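Local coordinates for protein phosphoglycerate oxidoreductase (Rhizobium etli, PDB 4HY3) that is probably an NAD(P)-dependent oxidoreductase of the D-isomer-specific 2-hydroxyacid dehydrogenase family, possibly reducing hydroxypyruvate or glyoxylate, at residues Phe323-Met326 with Gly327-Val330; Ala190-Arg193 with Val194-Phe198. All coordinates share one frame; numbering follows the deposited sequence.

Contact 1: residues Phe323-Met326 with Gly327-Val330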
ATOM      1  N   PHE A 323       6.808  24.903   7.994  1.00 27.81           N
ATOM      2  CA  PHE A 323       7.082  25.596   9.226  1.00 25.37           C
ATOM      3  C   PHE A 323       5.986  25.421  10.254  1.00 23.96           C
ATOM      4  O   PHE A 323       6.280  25.259  11.416  1.00 23.10           O
ATOM      5  CB  PHE A 323       7.286  27.055   8.930  1.00 24.55           C
ATOM      6  CG  PHE A 323       8.541  27.331   8.182  1.00 24.03           C
ATOM      7  CD1 PHE A 323       9.779  27.113   8.769  1.00 23.47           C
ATOM      8  CD2 PHE A 323       8.494  27.850   6.894  1.00 24.90           C
ATOM      9  CE1 PHE A 323      10.953  27.392   8.077  1.00 22.42           C
ATOM     10  CE2 PHE A 323       9.672  28.128   6.196  1.00 24.29           C
ATOM     11  CZ  PHE A 323      10.898  27.881   6.785  1.00 22.23           C
ATOM     12  N   LYS A 324       4.725  25.416   9.841  1.00 24.13           N
ATOM     13  CA  LYS A 324       3.650  25.209  10.817  1.00 25.72           C
ATOM     14  C   LYS A 324       3.720  23.824  11.416  1.00 26.17           C
ATOM     15  O   LYS A 324       3.219  23.596  12.515  1.00 26.95           O
ATOM     16  CB  LYS A 324       2.253  25.411  10.235  1.00 25.24           C
ATOM     17  CG  LYS A 324       1.980  26.774   9.646  1.00 26.05           C
ATOM     18  CD  LYS A 324       2.237  27.858  10.669  1.00 28.57           C
ATOM     19  CE  LYS A 324       1.672  29.170  10.197  1.00 29.07           C
ATOM     20  NZ  LYS A 324       2.737  30.156  10.492  1.00 32.12           N
ATOM     21  N   LYS A 325       4.325  22.893  10.692  1.00 27.60           N
ATOM     22  CA  LYS A 325       4.461  21.538  11.212  1.00 30.14           C
ATOM     23  C   LYS A 325       5.478  21.501  12.353  1.00 29.02           C
ATOM     24  O   LYS A 325       5.389  20.682  13.246  1.00 29.97           O
ATOM     25  CB  LYS A 325       4.811  20.535  10.104  1.00 32.56           C
ATOM     26  CG  LYS A 325       3.694  19.580   9.722  1.00 36.45           C
ATOM     27  CD  LYS A 325       4.252  18.310   9.065  1.00 47.94           C
ATOM     28  CE  LYS A 325       4.598  18.495   7.562  1.00 56.27           C
ATOM     29  NZ  LYS A 325       5.825  17.799   7.035  1.00 45.98           N
HETATM   30  N   MSE A 326       6.449  22.399  12.339  1.00 28.92           N
HETATM   31  CA  MSE A 326       7.440  22.393  13.396  1.00 27.58           C
HETATM   32  C   MSE A 326       6.690  22.580  14.680  1.00 25.34           C
HETATM   33  O   MSE A 326       6.951  21.902  15.644  1.00 25.27           O
HETATM   34  CB  MSE A 326       8.460  23.513  13.195  1.00 20.00           C
HETATM   35  CG  MSE A 326       9.300  23.355  11.938  1.00 20.00           C
HETATM   36 SE   MSE A 326      11.107  23.976  12.108  1.00 20.00          SE
HETATM   37  CE  MSE A 326      10.833  25.803  11.485  1.00 20.00           C
ATOM     38  N   GLY A 327       5.719  23.480  14.694  1.00 25.50           N
ATOM     39  CA  GLY A 327       4.933  23.753  15.890  1.00 24.31           C
ATOM     40  C   GLY A 327       4.255  22.534  16.452  1.00 24.24           C
ATOM     41  O   GLY A 327       4.353  22.265  17.647  1.00 25.32           O
ATOM     42  N   ASP A 328       3.563  21.807  15.588  1.00 24.77           N
ATOM     43  CA  ASP A 328       2.885  20.573  15.951  1.00 26.75           C
ATOM     44  C   ASP A 328       3.785  19.566  16.605  1.00 27.55           C
ATOM     45  O   ASP A 328       3.365  18.865  17.521  1.00 29.52           O
ATOM     46  CB  ASP A 328       2.387  19.890  14.690  1.00 30.31           C
ATOM     47  CG  ASP A 328       1.420  20.723  13.909  1.00 32.43           C
ATOM     48  OD1 ASP A 328       0.545  21.372  14.556  1.00 32.72           O
ATOM     49  OD2 ASP A 328       1.525  20.690  12.647  1.00 34.37           O
HETATM   50  N   MSE A 329       5.007  19.456  16.089  1.00 27.61           N
HETATM   51  CA  MSE A 329       5.966  18.486  16.582  1.00 29.75           C
HETATM   52  C   MSE A 329       6.380  18.824  17.983  1.00 28.35           C
HETATM   53  O   MSE A 329       6.193  18.029  18.885  1.00 31.49           O
HETATM   54  CB  MSE A 329       7.176  18.401  15.668  1.00 34.50           C
HETATM   55  CG  MSE A 329       6.820  17.767  14.331  1.00 43.96           C
HETATM   56 SE   MSE A 329       8.367  17.745  13.098  1.00 54.49          SE
HETATM   57  CE  MSE A 329       9.616  16.961  14.403  1.00 48.85           C
ATOM     58  N   VAL A 330       6.968  19.996  18.164  1.00 26.49           N
ATOM     59  CA  VAL A 330       7.251  20.592  19.467  1.00 24.53           C
ATOM     60  C   VAL A 330       6.166  20.287  20.508  1.00 24.00           C
ATOM     61  O   VAL A 330       6.443  19.903  21.652  1.00 22.99           O
ATOM     62  CB  VAL A 330       7.372  22.132  19.298  1.00 24.90           C
ATOM     63  CG1 VAL A 330       7.407  22.816  20.660  1.00 23.87           C
ATOM     64  CG2 VAL A 330       8.583  22.497  18.417  1.00 21.85           C
TER
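The carbonyl oxygen of M326 receives two amides from the following turn: V330 N lies 3.2 Å from M326 O in a well-directed i to i+4 bond (N-H...O 156°), while M329 N makes only a weak bond to the same atom. The stronger bond of M329 N is to K325 O, 3.1 Å away, so one amide is shared between successive carbonyls. G327 N bonds weakly to K324 O. Having no side chain, glycine adds no bulk at this buried position of the helix. V330 turns its CG2 branch, anti to its own carbonyl carbon, back toward M326 O (3.3 Å). Both segments belong to helix 320-338, which returns from the nucleotide-binding half of the chain to the N-terminal half and lies against helix 40-43, a path familiar in 2-hydroxyacid dehydrogenases. Methionine, here carrying selenium as a label, is long and flexible enough to fill this buried face. M329 CG passes 3.4 Å from K325 O before its chain reaches V129 and C346; M326 bends at chi2 and chi3, bringing CE to the edge of the F323 ring and its side chain against I43, R38 and T126. On the more polar flank D328 folds back along the helix, its CG beside the backbone N (chi1 -60°), which brings D328 OD2 to 3.8 Å from K325 CG. The two side chains cross at a slant there, in van der Waals contact. K324 is directed differently, its ammonium forming a salt bridge with D320 and a hydrogen bond to L42 O.

Contact 2: residues Ala190-Arg193 with Val194-Phe198; sequences ALRR and VLSGF
V194 sits one turn on from A190 and L191, and its amide ties the turns together: V194 N donates to A190 O over 3.1 Å, with an N-H...O angle of 161°. With chi1 at -60°, V194 CG2 stands between the backbone N and the carbonyl carbon and approaches L191 O to 3.4 Å. L191 adds the apolar part of the contact. Its CG, anti to the backbone N (chi1 -161°), carries the methyls alongside L195, the two side chains pointing the same way; L191 CD1 meets L195 CD1 at 3.6 Å and V194 CG2 at 4.0 Å. R193 contributes chiefly through its carbonyl. S196 OG bonds to R193 O at 2.7 Å, from within the carbonyl plane, while S196 N reaches the same oxygen from well above that plane, at 3.0 Å. A small hydroxyl residue suits this place because it adds a second donor just as the chain enters the type I turn L195-F198. S196 CB also lies at the edge of the R192 guanidinium, whose NE bonds to G218 O. The guanidinium of R193 instead pairs with E132. Helix 186-195 is the crossover of a beta-alpha-beta unit between strands 178-182 and 201-205; A190 and V194 pack on helix 131-147, while V194, S196 and F198 also meet a second subunit.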
ATOM      1  N   ALA A 190      10.639  10.121   2.194  1.00 28.19           N
ATOM      2  CA  ALA A 190       9.491  10.891   1.727  1.00 29.12           C
ATOM      3  C   ALA A 190       9.303  10.592   0.254  1.00 30.48           C
ATOM      4  O   ALA A 190       8.166  10.505  -0.247  1.00 33.60           O
ATOM      5  CB  ALA A 190       9.691  12.383   1.958  1.00 27.29           C
ATOM      6  N   LEU A 191      10.441  10.404  -0.412  1.00 29.64           N
ATOM      7  CA  LEU A 191      10.513  10.166  -1.831  1.00 28.78           C
ATOM      8  C   LEU A 191       9.993   8.765  -2.102  1.00 29.77           C
ATOM      9  O   LEU A 191       9.090   8.564  -2.924  1.00 29.62           O
ATOM     10  CB  LEU A 191      11.944  10.334  -2.275  1.00 27.53           C
ATOM     11  CG  LEU A 191      12.330  10.565  -3.729  1.00 29.27           C
ATOM     12  CD1 LEU A 191      11.248  11.129  -4.619  1.00 28.98           C
ATOM     13  CD2 LEU A 191      13.509  11.516  -3.740  1.00 31.01           C
ATOM     14  N   ARG A 192      10.514   7.793  -1.369  1.00 30.82           N
ATOM     15  CA  ARG A 192      10.003   6.441  -1.502  1.00 31.43           C
ATOM     16  C   ARG A 192       8.494   6.454  -1.360  1.00 31.16           C
ATOM     17  O   ARG A 192       7.812   5.678  -2.012  1.00 32.40           O
ATOM     18  CB  ARG A 192      10.648   5.487  -0.498  1.00 31.89           C
ATOM     19  CG  ARG A 192      10.040   4.100  -0.424  1.00 32.50           C
ATOM     20  CD  ARG A 192       9.859   3.448  -1.792  1.00 37.17           C
ATOM     21  NE  ARG A 192       9.265   2.112  -1.664  1.00 39.23           N
ATOM     22  CZ  ARG A 192       7.965   1.838  -1.655  1.00 41.29           C
ATOM     23  NH1 ARG A 192       7.045   2.787  -1.790  1.00 41.85           N
ATOM     24  NH2 ARG A 192       7.582   0.586  -1.506  1.00 43.93           N
ATOM     25  N   ARG A 193       7.963   7.344  -0.531  1.00 32.01           N
ATOM     26  CA  ARG A 193       6.517   7.349  -0.334  1.00 32.85           C
ATOM     27  C   ARG A 193       5.768   7.875  -1.564  1.00 31.73           C
ATOM     28  O   ARG A 193       4.844   7.232  -2.058  1.00 29.38           O
ATOM     29  CB  ARG A 193       6.121   8.106   0.920  1.00 32.14           C
ATOM     30  CG  ARG A 193       4.643   7.953   1.248  1.00 34.50           C
ATOM     31  CD  ARG A 193       4.340   8.301   2.700  1.00 36.99           C
ATOM     32  NE  ARG A 193       4.744   9.675   2.984  1.00 41.71           N
ATOM     33  CZ  ARG A 193       5.862  10.025   3.624  1.00 42.06           C
ATOM     34  NH1 ARG A 193       6.676   9.092   4.084  1.00 44.65           N
ATOM     35  NH2 ARG A 193       6.166  11.312   3.809  1.00 40.16           N
ATOM     36  N   VAL A 194       6.181   9.031  -2.071  1.00 30.76           N
ATOM     37  CA  VAL A 194       5.495   9.580  -3.235  1.00 30.37           C
ATOM     38  C   VAL A 194       5.646   8.644  -4.440  1.00 29.63           C
ATOM     39  O   VAL A 194       4.731   8.520  -5.246  1.00 32.48           O
ATOM     40  CB  VAL A 194       5.827  11.068  -3.518  1.00 28.13           C
ATOM     41  CG1 VAL A 194       5.418  11.884  -2.329  1.00 26.57           C
ATOM     42  CG2 VAL A 194       7.304  11.298  -3.780  1.00 27.87           C
ATOM     43  N   LEU A 195       6.760   7.932  -4.508  1.00 28.85           N
ATOM     44  CA  LEU A 195       6.987   7.021  -5.615  1.00 29.90           C
ATOM     45  C   LEU A 195       6.216   5.702  -5.484  1.00 29.68           C
ATOM     46  O   LEU A 195       6.120   4.953  -6.440  1.00 33.41           O
ATOM     47  CB  LEU A 195       8.492   6.777  -5.831  1.00 29.71           C
ATOM     48  CG  LEU A 195       9.349   7.991  -6.227  1.00 29.73           C
ATOM     49  CD1 LEU A 195      10.826   7.804  -5.924  1.00 29.02           C
ATOM     50  CD2 LEU A 195       9.164   8.334  -7.695  1.00 30.85           C
ATOM     51  N   SER A 196       5.628   5.438  -4.331  1.00 29.97           N
ATOM     52  CA  SER A 196       5.003   4.143  -4.087  1.00 34.43           C
ATOM     53  C   SER A 196       3.855   3.831  -5.011  1.00 36.95           C
ATOM     54  O   SER A 196       3.343   2.722  -5.000  1.00 41.04           O
ATOM     55  CB  SER A 196       4.493   4.040  -2.655  1.00 35.88           C
ATOM     56  OG  SER A 196       3.472   4.977  -2.435  1.00 33.94           O
ATOM     57  N   GLY A 197       3.437   4.816  -5.785  1.00 40.65           N
ATOM     58  CA  GLY A 197       2.339   4.636  -6.709  1.00 45.34           C
ATOM     59  C   GLY A 197       2.829   4.348  -8.109  1.00 50.58           C
ATOM     60  O   GLY A 197       2.038   4.287  -9.043  1.00 55.15           O
ATOM     61  N   PHE A 198       4.135   4.158  -8.259  1.00 52.48           N
ATOM     62  CA  PHE A 198       4.710   3.962  -9.578  1.00 49.40           C
ATOM     63  C   PHE A 198       5.257   2.580  -9.829  1.00 50.56           C
ATOM     64  O   PHE A 198       5.752   2.317 -10.919  1.00 56.13           O
ATOM     65  CB  PHE A 198       5.779   4.995  -9.826  1.00 47.00           C
ATOM     66  CG  PHE A 198       5.231   6.362 -10.023  1.00 47.41           C
ATOM     67  CD1 PHE A 198       5.165   6.912 -11.284  1.00 44.51           C
ATOM     68  CD2 PHE A 198       4.767   7.101  -8.943  1.00 50.68           C
ATOM     69  CE1 PHE A 198       4.665   8.192 -11.472  1.00 47.71           C
ATOM     70  CE2 PHE A 198       4.257   8.387  -9.122  1.00 53.06           C
ATOM     71  CZ  PHE A 198       4.205   8.930 -10.394  1.00 50.65           C
TER

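Contact 1 and contact 2 belong to different halves of the chain, their centres 23 Å apart and their nearest atoms about 7 Å apart without touching. Helix 131-147 and the loop before it provide an indirect connection: M326 and M329 of contact 1 rest on T126 and V129, whereas A190 and V194 of contact 2 pack against the helix itself. Contact 2 lies in the NAD-binding domain, where L191 touches a probable GxGxxG dinucleotide-binding motif formed by G183, G185 and G188. Contact 1 packs against the N-terminal half, through helix 40-43 and nearby loops. In relatives the active site lies in the cleft between the two domains; neither contact includes a residue identified as catalytic.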